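Hypothetical exported protein (Streptococcus pyogenes, PDB 3PSQ) is a class B sortase involved in pilus assembly, probably a cysteine transpeptidase that joins pilin subunits. Local coordinates at residues Asn33-Ala38 / Leu58-Lys63; Ser74-Tyr79 / Tyr93-Ala98; Asp145-Asn150 / Leu163-Gln168. One frame throughout, in Å; residues are numbered along the deposited sequence. Where two conformers were deposited one is given.

From the N terminus, the chain leaves helix 22-32 and enters strand 36-41, and contact 1 closes the first loop when 58-63, in the connection after strand 48-53, returns to 33-38 across a zinc ion. Contact 2 follows in series, pairing strand 76-77 with the end of strand 89-93 and packing S74 against the start of helix 96-102. The two touch: the backbone N of S74 meets Y60 O, and I61 packs on H95. Contact 3 comes last, tying the loop 145-150 to helix 159-167 about 26 Å from contact 1, centre to centre. None nests or crosses; contact 2 borders both others, since Y93 packs on F149, and contacts 1 and 2 reach the same mixed sheet.

Contact 1 (Asn33-Ala38 / Leu58-Lys63); sequences NSDVMA and LEYINK. With ZN (zinc ion), chain P.
With CG of Y60 anti to its carbonyl carbon (chi1 -77°), the phenol reaches the start of 33-38, where D35, with chi1 of -75°, brings its carboxylate to meet it. The Y60 hydroxyl donates to D35 OD2 over 2.7 Å, on the anti side of that oxygen. OD2 lies in the plane of the Y60 ring, at its edge, while the carboxylate plane is turned 66° from the ring. The same hydroxyl accepts from N33 ND2 at 3.1 Å, an almost straight bond in the amide plane; N33 ND2 also donates to V65 O. The other end of this amide, OD1, receives the backbone N of D35 from above the carbonyl plane in an Asx turn.

D35 OD2 lies 2.0 Å from the zinc ion, which E59 OE2 binds at the tip of its extended chain. A water and E55 OE2 complete four ligands. K63, also extended, forms a salt bridge in which NZ meets E59 OE2 at 2.6 Å, on the anti lone pair of that oxygen. Repulsion between D35 OD2 and E59 OE2, 3.0 Å apart, is probably offset by the zinc ion and the K63 ammonium group, while the Y60 hydroxyl orients D35 from the second shell.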
loop_
_atom_site.group_PDB
_atom_site.type_symbol
_atom_site.label_atom_id
_atom_site.label_comp_id
_atom_site.label_asym_id
_atom_site.label_seq_id
_atom_site.Cartn_x
_atom_site.Cartn_y
_atom_site.Cartn_z
ATOM N N ASN A 33 -12.502 7.153 -15.061
ATOM C CA ASN A 33 -12.894 6.032 -14.237
ATOM C C ASN A 33 -13.049 6.547 -12.815
ATOM O O ASN A 33 -12.064 6.815 -12.114
ATOM C CB ASN A 33 -11.810 4.933 -14.350
ATOM C CG ASN A 33 -12.077 3.701 -13.461
ATOM O OD1 ASN A 33 -13.154 3.534 -12.897
ATOM N ND2 ASN A 33 -11.078 2.860 -13.330
ATOM N N SER A 34 -14.296 6.647 -12.371
ATOM C CA SER A 34 -14.581 7.097 -11.006
ATOM C C SER A 34 -13.972 6.205 -9.906
ATOM O O SER A 34 -13.905 6.633 -8.736
ATOM C CB SER A 34 -16.082 7.252 -10.804
ATOM O OG SER A 34 -16.727 5.982 -10.890
ATOM N N ASP A 35 -13.521 4.990 -10.257
ATOM C CA ASP A 35 -12.719 4.178 -9.310
ATOM C C ASP A 35 -11.334 4.780 -8.984
ATOM O O ASP A 35 -10.759 4.480 -7.938
ATOM C CB ASP A 35 -12.490 2.764 -9.856
ATOM C CG ASP A 35 -13.719 1.870 -9.768
ATOM O OD1 ASP A 35 -14.800 2.342 -9.380
ATOM O OD2 ASP A 35 -13.589 0.671 -10.095
ATOM N N VAL A 36 -10.778 5.575 -9.902
ATOM C CA VAL A 36 -9.493 6.250 -9.674
ATOM C C VAL A 36 -9.630 7.227 -8.483
ATOM O O VAL A 36 -10.549 8.033 -8.457
ATOM C CB VAL A 36 -8.969 6.963 -10.957
ATOM C CG1 VAL A 36 -7.677 7.750 -10.666
ATOM C CG2 VAL A 36 -8.729 5.928 -12.132
ATOM N N MET A 37 -8.747 7.139 -7.486
ATOM C CA MET A 37 -8.968 7.960 -6.277
ATOM C C MET A 37 -7.704 8.487 -5.584
ATOM O O MET A 37 -7.799 9.186 -4.596
ATOM C CB MET A 37 -9.878 7.239 -5.236
ATOM C CG MET A 37 -9.593 5.780 -5.052
ATOM S SD MET A 37 -7.975 5.370 -4.382
ATOM C CE MET A 37 -7.970 6.282 -2.795
ATOM N N ALA A 38 -6.533 8.128 -6.070
ATOM C CA ALA A 38 -5.299 8.662 -5.493
ATOM C C ALA A 38 -4.091 8.491 -6.423
ATOM O O ALA A 38 -4.148 7.761 -7.399
ATOM C CB ALA A 38 -5.007 8.033 -4.145
ATOM N N LEU A 58 -11.072 -8.184 -5.969
ATOM C CA LEU A 58 -10.691 -9.055 -7.094
ATOM C C LEU A 58 -10.813 -8.303 -8.429
ATOM O O LEU A 58 -10.135 -8.639 -9.377
ATOM C CB LEU A 58 -11.548 -10.344 -7.104
ATOM C CG LEU A 58 -11.502 -11.272 -5.853
ATOM C CD1 LEU A 58 -12.502 -12.397 -5.893
ATOM C CD2 LEU A 58 -10.182 -11.880 -5.653
ATOM N N GLU A 59 -11.643 -7.259 -8.455
ATOM C CA GLU A 59 -11.958 -6.473 -9.637
ATOM C C GLU A 59 -10.777 -6.039 -10.548
ATOM O O GLU A 59 -10.906 -6.022 -11.795
ATOM C CB GLU A 59 -12.818 -5.251 -9.256
ATOM C CG GLU A 59 -13.066 -4.227 -10.425
ATOM C CD GLU A 59 -13.869 -3.031 -9.959
ATOM O OE1 GLU A 59 -14.059 -2.902 -8.733
ATOM O OE2 GLU A 59 -14.296 -2.202 -10.787
ATOM N N TYR A 60 -9.662 -5.694 -9.931
ATOM C CA TYR A 60 -8.511 -5.187 -10.657
ATOM C C TYR A 60 -7.401 -6.212 -10.920
ATOM O O TYR A 60 -6.303 -5.834 -11.282
ATOM C CB TYR A 60 -7.957 -3.862 -10.020
ATOM C CG TYR A 60 -8.855 -2.709 -10.409
ATOM C CD1 TYR A 60 -8.694 -2.072 -11.613
ATOM C CD2 TYR A 60 -9.952 -2.347 -9.622
ATOM C CE1 TYR A 60 -9.573 -1.089 -12.018
ATOM C CE2 TYR A 60 -10.826 -1.342 -10.014
ATOM C CZ TYR A 60 -10.628 -0.720 -11.215
ATOM O OH TYR A 60 -11.474 0.281 -11.656
ATOM N N ILE A 61 -7.675 -7.499 -10.744
ATOM C CA ILE A 61 -6.752 -8.536 -11.249
ATOM C C ILE A 61 -6.474 -8.406 -12.760
ATOM O O ILE A 61 -5.339 -8.471 -13.168
ATOM C CB ILE A 61 -7.276 -9.976 -10.970
ATOM C CG1 ILE A 61 -7.333 -10.270 -9.466
ATOM C CG2 ILE A 61 -6.452 -11.026 -11.732
ATOM C CD1 ILE A 61 -8.208 -11.458 -9.122
ATOM N N ASN A 62 -7.494 -8.163 -13.575
ATOM C CA ASN A 62 -7.354 -8.120 -15.036
ATOM C C ASN A 62 -8.046 -6.858 -15.595
ATOM O O ASN A 62 -8.687 -6.858 -16.671
ATOM C CB ASN A 62 -8.002 -9.378 -15.671
ATOM C CG ASN A 62 -7.095 -10.608 -15.628
ATOM O OD1 ASN A 62 -7.445 -11.633 -15.028
ATOM N ND2 ASN A 62 -5.927 -10.519 -16.271
ATOM N N LYS A 63 -7.913 -5.769 -14.853
ATOM C CA LYS A 63 -8.486 -4.499 -15.264
ATOM C C LYS A 63 -7.477 -3.369 -15.080
ATOM O O LYS A 63 -6.803 -3.287 -14.056
ATOM C CB LYS A 63 -9.743 -4.242 -14.435
ATOM C CG LYS A 63 -10.593 -3.082 -14.902
ATOM C CD LYS A 63 -11.857 -3.211 -14.068
ATOM C CE LYS A 63 -12.867 -2.167 -14.355
ATOM N NZ LYS A 63 -13.967 -2.324 -13.339
HETATM ZN ZN ZN P . -15.171 -0.577 -10.149
HETATM O O HOH W 1 -16.139 0.227 -11.760
#

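Contact 2 (Ser74-Tyr79 / Tyr93-Ala98); sequences SVFLDY and YAHHMA. With ZN (zinc ion), chain R; ZN (zinc ion), chain L; ACY (acetic acid), chain H.
The F76 ring has the carbonyl oxygen and CB of Y93 over one face, the latter a CH-pi contact 4.1 Å from the ring centroid. Its CZ meets CD2 of Y93 at 3.3 Å, near the plane of the tyrosine ring; the side chains run side by side, pointing the same way, with ring planes 63° apart, neither stacked nor edge-to-face. H95 sits nearly parallel to F76, at 21°, but slid aside: the overlap is slight and CD2 of H95 approaches CE2 of F76. One face of the H95 imidazole has CE2 of Y93 over its centre. S74 O and a water lie in plane at the F76 edge; the same water lies at the edge of H95, and an acetate oxygen at that of Y93. F76 CG lies between its backbone N and carbonyl carbon (chi1 62°), which brings the phenyl ring across toward the Y93 backbone.

Beneath the rings, F76 and Y93 form an antiparallel hydrogen-bonded pair, with F76 N to Y93 O and Y93 N to F76 O both 2.9 Å. Alongside, V75 CG2 packs on A94 CB, and the water, accepting from H95 N, also lies within hydrogen-bonding distance of S74 O.

H95 ND1 and OXT of the acetate, probably from the crystallisation liquor, both bind one zinc ion at 1.9 Å. H95 NE2 is held by N57 O. H96 ND1 binds a second zinc ion shared with C190 and D192. Separate zinc ions thus bind H95 and C190, the predicted catalytic pair, and would probably have to leave before either could act.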
loop_
_atom_site.group_PDB
_atom_site.type_symbol
_atom_site.label_atom_id
_atom_site.label_comp_id
_atom_site.label_asym_id
_atom_site.label_seq_id
_atom_site.Cartn_x
_atom_site.Cartn_y
_atom_site.Cartn_z
ATOM N N SER A 74 -4.176 -3.839 -11.959
ATOM C CA SER A 74 -3.769 -2.550 -11.329
ATOM C C SER A 74 -3.552 -2.687 -9.830
ATOM O O SER A 74 -4.072 -3.616 -9.201
ATOM C CB SER A 74 -4.835 -1.472 -11.534
ATOM O OG SER A 74 -5.240 -1.314 -12.874
ATOM N N VAL A 75 -2.798 -1.757 -9.260
ATOM C CA VAL A 75 -2.690 -1.596 -7.828
ATOM C C VAL A 75 -3.909 -0.855 -7.273
ATOM O O VAL A 75 -4.372 0.107 -7.869
ATOM C CB VAL A 75 -1.402 -0.823 -7.449
ATOM C CG1 VAL A 75 -1.394 -0.611 -5.934
ATOM C CG2 VAL A 75 -0.153 -1.638 -7.927
ATOM N N PHE A 76 -4.433 -1.316 -6.138
ATOM C CA PHE A 76 -5.754 -0.858 -5.653
ATOM C C PHE A 76 -5.795 -0.674 -4.126
ATOM O O PHE A 76 -5.210 -1.451 -3.386
ATOM C CB PHE A 76 -6.837 -1.859 -6.088
ATOM C CG PHE A 76 -6.653 -3.246 -5.506
ATOM C CD1 PHE A 76 -7.256 -3.596 -4.305
ATOM C CD2 PHE A 76 -5.836 -4.189 -6.147
ATOM C CE1 PHE A 76 -7.107 -4.909 -3.794
ATOM C CE2 PHE A 76 -5.679 -5.475 -5.626
ATOM C CZ PHE A 76 -6.252 -5.814 -4.424
ATOM N N LEU A 77 -6.510 0.350 -3.675
ATOM C CA LEU A 77 -6.838 0.509 -2.278
ATOM C C LEU A 77 -7.900 -0.509 -1.900
ATOM O O LEU A 77 -8.902 -0.657 -2.605
ATOM C CB LEU A 77 -7.390 1.923 -2.019
ATOM C CG LEU A 77 -7.821 2.232 -0.568
ATOM C CD1 LEU A 77 -6.620 2.169 0.382
ATOM C CD2 LEU A 77 -8.486 3.578 -0.418
ATOM N N ASP A 78 -7.715 -1.173 -0.768
ATOM C CA ASP A 78 -8.717 -2.104 -0.275
ATOM C C ASP A 78 -10.151 -1.515 -0.361
ATOM O O ASP A 78 -10.364 -0.368 0.078
ATOM C CB ASP A 78 -8.372 -2.524 1.162
ATOM C CG ASP A 78 -9.283 -3.620 1.682
ATOM O OD1 ASP A 78 -10.467 -3.367 1.942
ATOM O OD2 ASP A 78 -8.825 -4.756 1.818
ATOM N N TYR A 79 -11.114 -2.297 -0.887
ATOM C CA TYR A 79 -12.475 -1.848 -1.026
ATOM C C TYR A 79 -13.146 -1.396 0.278
ATOM O O TYR A 79 -14.151 -0.675 0.224
ATOM C CB TYR A 79 -13.375 -2.868 -1.738
ATOM C CG TYR A 79 -13.999 -3.927 -0.833
ATOM C CD1 TYR A 79 -15.320 -3.795 -0.338
ATOM C CD2 TYR A 79 -13.260 -5.046 -0.446
ATOM C CE1 TYR A 79 -15.873 -4.774 0.482
ATOM C CE2 TYR A 79 -13.797 -6.022 0.361
ATOM C CZ TYR A 79 -15.098 -5.888 0.824
ATOM O OH TYR A 79 -15.568 -6.886 1.641
ATOM N N TYR A 93 -2.801 -2.674 -2.316
ATOM C CA TYR A 93 -2.427 -4.033 -2.645
ATOM C C TYR A 93 -2.291 -4.188 -4.166
ATOM O O TYR A 93 -2.856 -3.391 -4.951
ATOM C CB TYR A 93 -3.523 -5.000 -2.085
ATOM C CG TYR A 93 -3.117 -6.437 -2.100
ATOM C CD1 TYR A 93 -2.299 -6.954 -1.110
ATOM C CD2 TYR A 93 -3.523 -7.277 -3.149
ATOM C CE1 TYR A 93 -1.872 -8.280 -1.136
ATOM C CE2 TYR A 93 -3.111 -8.604 -3.183
ATOM C CZ TYR A 93 -2.293 -9.108 -2.177
ATOM O OH TYR A 93 -1.886 -10.439 -2.207
ATOM N N ALA A 94 -1.488 -5.170 -4.579
ATOM C CA ALA A 94 -1.450 -5.621 -5.989
ATOM C C ALA A 94 -1.494 -7.132 -6.012
ATOM O O ALA A 94 -0.826 -7.772 -5.212
ATOM C CB ALA A 94 -0.199 -5.089 -6.751
ATOM N N HIS A 95 -2.334 -7.697 -6.881
ATOM C CA HIS A 95 -2.317 -9.130 -7.117
ATOM C C HIS A 95 -1.035 -9.546 -7.846
ATOM O O HIS A 95 -0.187 -8.714 -8.196
ATOM C CB HIS A 95 -3.569 -9.559 -7.906
ATOM C CG HIS A 95 -4.809 -9.583 -7.068
ATOM N ND1 HIS A 95 -5.143 -10.660 -6.271
ATOM C CD2 HIS A 95 -5.785 -8.661 -6.888
ATOM C CE1 HIS A 95 -6.271 -10.398 -5.637
ATOM N NE2 HIS A 95 -6.666 -9.187 -5.977
ATOM N N HIS A 96 -0.881 -10.844 -8.059
ATOM C CA HIS A 96 0.385 -11.370 -8.553
ATOM C C HIS A 96 0.951 -10.654 -9.775
ATOM O O HIS A 96 2.125 -10.256 -9.767
ATOM C CB HIS A 96 0.255 -12.886 -8.817
ATOM C CG HIS A 96 1.362 -13.470 -9.650
ATOM N ND1 HIS A 96 2.575 -13.843 -9.115
ATOM C CD2 HIS A 96 1.413 -13.801 -10.963
ATOM C CE1 HIS A 96 3.339 -14.367 -10.066
ATOM N NE2 HIS A 96 2.656 -14.349 -11.198
ATOM N N MET A 97 0.167 -10.505 -10.841
ATOM C CA MET A 97 0.699 -9.856 -12.037
ATOM C C MET A 97 1.050 -8.373 -11.823
ATOM O O MET A 97 2.197 -7.978 -12.095
ATOM C CB MET A 97 -0.206 -10.029 -13.279
ATOM C CG MET A 97 -0.292 -11.472 -13.822
ATOM S SD MET A 97 1.304 -12.154 -14.418
ATOM C CE MET A 97 2.100 -10.649 -15.063
ATOM N N ALA A 98 0.070 -7.566 -11.381
ATOM C CA ALA A 98 0.303 -6.166 -11.091
ATOM C C ALA A 98 1.424 -5.945 -10.070
ATOM O O ALA A 98 2.119 -4.936 -10.117
ATOM C CB ALA A 98 -0.959 -5.475 -10.629
HETATM ZN ZN ZN R . -4.559 -12.511 -6.295
HETATM ZN ZN ZN L . 3.049 -13.748 -7.123
HETATM C C ACY H . -2.186 -12.204 -4.962
HETATM O O ACY H . -2.931 -11.806 -4.006
HETATM O OXT ACY H . -2.647 -12.573 -6.068
HETATM C CH3 ACY H . -0.686 -12.164 -4.799
HETATM O O HOH W 2 -3.935 -6.350 -8.810
HETATM O O HOH W 3 1.559 -15.208 -6.223
#

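Contact 3 (Asp145-Asn150 / Leu163-Gln168); sequences DSLLFN and LNHIKQ. With ZN (zinc ion), chain O.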
loop_
_atom_site.group_PDB
_atom_site.type_symbol
_atom_site.label_atom_id
_atom_site.label_comp_id
_atom_site.label_asym_id
_atom_site.label_seq_id
_atom_site.Cartn_x
_atom_site.Cartn_y
_atom_site.Cartn_z
ATOM N N ASP A 145 -1.797 -14.270 6.803
ATOM C CA ASP A 145 -1.653 -13.332 7.911
ATOM C C ASP A 145 -3.002 -12.968 8.544
ATOM O O ASP A 145 -3.899 -12.451 7.875
ATOM C CB ASP A 145 -0.949 -12.059 7.444
ATOM C CG ASP A 145 -0.461 -11.220 8.610
ATOM O OD1 ASP A 145 -1.314 -10.777 9.410
ATOM O OD2 ASP A 145 0.767 -11.015 8.732
ATOM N N SER A 146 -3.130 -13.267 9.833
ATOM C CA SER A 146 -4.414 -13.117 10.539
ATOM C C SER A 146 -4.824 -11.666 10.848
ATOM O O SER A 146 -5.910 -11.421 11.381
ATOM C CB SER A 146 -4.406 -13.934 11.821
ATOM O OG SER A 146 -3.478 -13.369 12.740
ATOM N N LEU A 147 -3.998 -10.697 10.481
ATOM C CA LEU A 147 -4.302 -9.333 10.844
ATOM C C LEU A 147 -4.194 -8.316 9.701
ATOM O O LEU A 147 -5.067 -7.479 9.524
ATOM C CB LEU A 147 -3.396 -8.915 12.002
ATOM C CG LEU A 147 -3.679 -7.523 12.567
ATOM C CD1 LEU A 147 -5.110 -7.488 13.090
ATOM C CD2 LEU A 147 -2.672 -7.179 13.656
ATOM N N LEU A 148 -3.115 -8.405 8.931
ATOM C CA LEU A 148 -2.647 -7.285 8.126
ATOM C C LEU A 148 -3.338 -7.114 6.764
ATOM O O LEU A 148 -3.121 -6.101 6.092
ATOM C CB LEU A 148 -1.114 -7.346 7.967
ATOM C CG LEU A 148 -0.358 -7.100 9.273
ATOM C CD1 LEU A 148 1.126 -7.277 9.083
ATOM C CD2 LEU A 148 -0.674 -5.712 9.840
ATOM N N PHE A 149 -4.176 -8.073 6.376
ATOM C CA PHE A 149 -4.904 -7.953 5.099
ATOM C C PHE A 149 -6.363 -7.640 5.306
ATOM O O PHE A 149 -7.156 -7.692 4.382
ATOM C CB PHE A 149 -4.673 -9.168 4.179
ATOM C CG PHE A 149 -3.212 -9.374 3.827
ATOM C CD1 PHE A 149 -2.555 -8.484 3.008
ATOM C CD2 PHE A 149 -2.489 -10.409 4.383
ATOM C CE1 PHE A 149 -1.225 -8.638 2.723
ATOM C CE2 PHE A 149 -1.145 -10.574 4.086
ATOM C CZ PHE A 149 -0.511 -9.678 3.260
ATOM N N ASN A 150 -6.708 -7.245 6.528
ATOM C CA ASN A 150 -8.061 -6.839 6.843
ATOM C C ASN A 150 -8.057 -5.544 7.683
ATOM O O ASN A 150 -7.788 -5.567 8.892
ATOM C CB ASN A 150 -8.803 -7.967 7.561
ATOM C CG ASN A 150 -10.308 -7.674 7.715
ATOM O OD1 ASN A 150 -10.693 -6.522 7.818
ATOM N ND2 ASN A 150 -11.150 -8.722 7.737
ATOM N N LEU A 163 1.296 -3.306 16.618
ATOM C CA LEU A 163 2.726 -3.066 16.486
ATOM C C LEU A 163 3.579 -4.291 16.814
ATOM O O LEU A 163 4.613 -4.509 16.188
ATOM C CB LEU A 163 3.152 -1.849 17.297
ATOM C CG LEU A 163 2.659 -0.488 16.780
ATOM C CD1 LEU A 163 3.087 0.570 17.744
ATOM C CD2 LEU A 163 3.227 -0.201 15.390
ATOM N N ASN A 164 3.143 -5.126 17.749
ATOM C CA ASN A 164 3.897 -6.337 18.081
ATOM C C ASN A 164 3.733 -7.425 17.029
ATOM O O ASN A 164 4.662 -8.214 16.779
ATOM C CB ASN A 164 3.513 -6.900 19.468
ATOM C CG ASN A 164 4.406 -8.089 19.896
ATOM O OD1 ASN A 164 5.250 -8.554 19.112
ATOM N ND2 ASN A 164 4.220 -8.576 21.126
ATOM N N HIS A 165 2.536 -7.497 16.451
ATOM C CA HIS A 165 2.275 -8.400 15.350
ATOM C C HIS A 165 3.231 -8.086 14.207
ATOM O O HIS A 165 3.844 -8.987 13.623
ATOM C CB HIS A 165 0.843 -8.232 14.839
ATOM C CG HIS A 165 0.509 -9.137 13.695
ATOM N ND1 HIS A 165 0.054 -10.420 13.878
ATOM C CD2 HIS A 165 0.583 -8.954 12.359
ATOM C CE1 HIS A 165 -0.164 -10.981 12.702
ATOM N NE2 HIS A 165 0.151 -10.114 11.765
ATOM N N ILE A 166 3.336 -6.803 13.891
ATOM C CA ILE A 166 4.206 -6.311 12.830
ATOM C C ILE A 166 5.672 -6.571 13.176
ATOM O O ILE A 166 6.376 -7.238 12.425
ATOM C CB ILE A 166 3.978 -4.802 12.577
ATOM C CG1 ILE A 166 2.661 -4.576 11.845
ATOM C CG2 ILE A 166 5.158 -4.193 11.826
ATOM C CD1 ILE A 166 2.224 -3.115 11.858
ATOM N N LYS A 167 6.111 -6.054 14.328
ATOM C CA LYS A 167 7.460 -6.271 14.822
ATOM C C LYS A 167 8.007 -7.689 14.617
ATOM O O LYS A 167 9.125 -7.852 14.161
ATOM C CB LYS A 167 7.551 -5.908 16.306
ATOM C CG LYS A 167 8.993 -5.712 16.761
ATOM C CD LYS A 167 9.154 -5.576 18.279
ATOM C CE LYS A 167 10.660 -5.711 18.693
ATOM N NZ LYS A 167 10.936 -5.411 20.160
ATOM N N GLN A 168 7.243 -8.719 14.953
ATOM C CA GLN A 168 7.751 -10.091 14.928
ATOM C C GLN A 168 7.834 -10.668 13.510
ATOM O O GLN A 168 8.399 -11.749 13.289
ATOM C CB GLN A 168 6.905 -10.974 15.849
ATOM C CG GLN A 168 5.650 -11.563 15.235
ATOM C CD GLN A 168 5.696 -13.065 15.234
ATOM O OE1 GLN A 168 5.008 -13.737 14.455
ATOM N NE2 GLN A 168 6.517 -13.612 16.125
HETATM ZN ZN ZN O . -0.242 -11.461 15.491
#
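H165 NE2 donates to D145 OD1 at 2.9 Å, meeting the oxygen on its syn side, with the bond tilted 24° from the imidazole plane; a weak second bond runs from H165 NE2 to D145 OD2. The other ring nitrogen, ND1, binds a zinc ion at 1.9 Å. The carboxylate and ring planes stand 69° apart. L147 lays its CB over one face of the imidazole, 3.9 Å from the centroid, while its CD2 presses on CG of H165. At the edge, L148 CD1 lies 3.7 Å from CD2 of H165, and its other methyl, CD2, crosses to CG1 of I166.

H165 reaches straight out from the helix, its chi1 of 180° setting CG opposite the backbone N, far enough to bring NE2 to the aspartate. D145 is itself fixed by its own loop: OD1 also accepts the backbone N of L147, at 2.9 Å, and that of L148, so three donors grip one oxygen. T141 OG1 holds D145 OD2 from strand 130-142. L148 and I166 both rest on I139 of that same strand, placing loop and helix over the sheet. An Asx turn in the loop before helix 151-155 is thus joined to helix 159-167 by a His-carboxylate hydrogen bond, on the flank of the sortase beta-barrel.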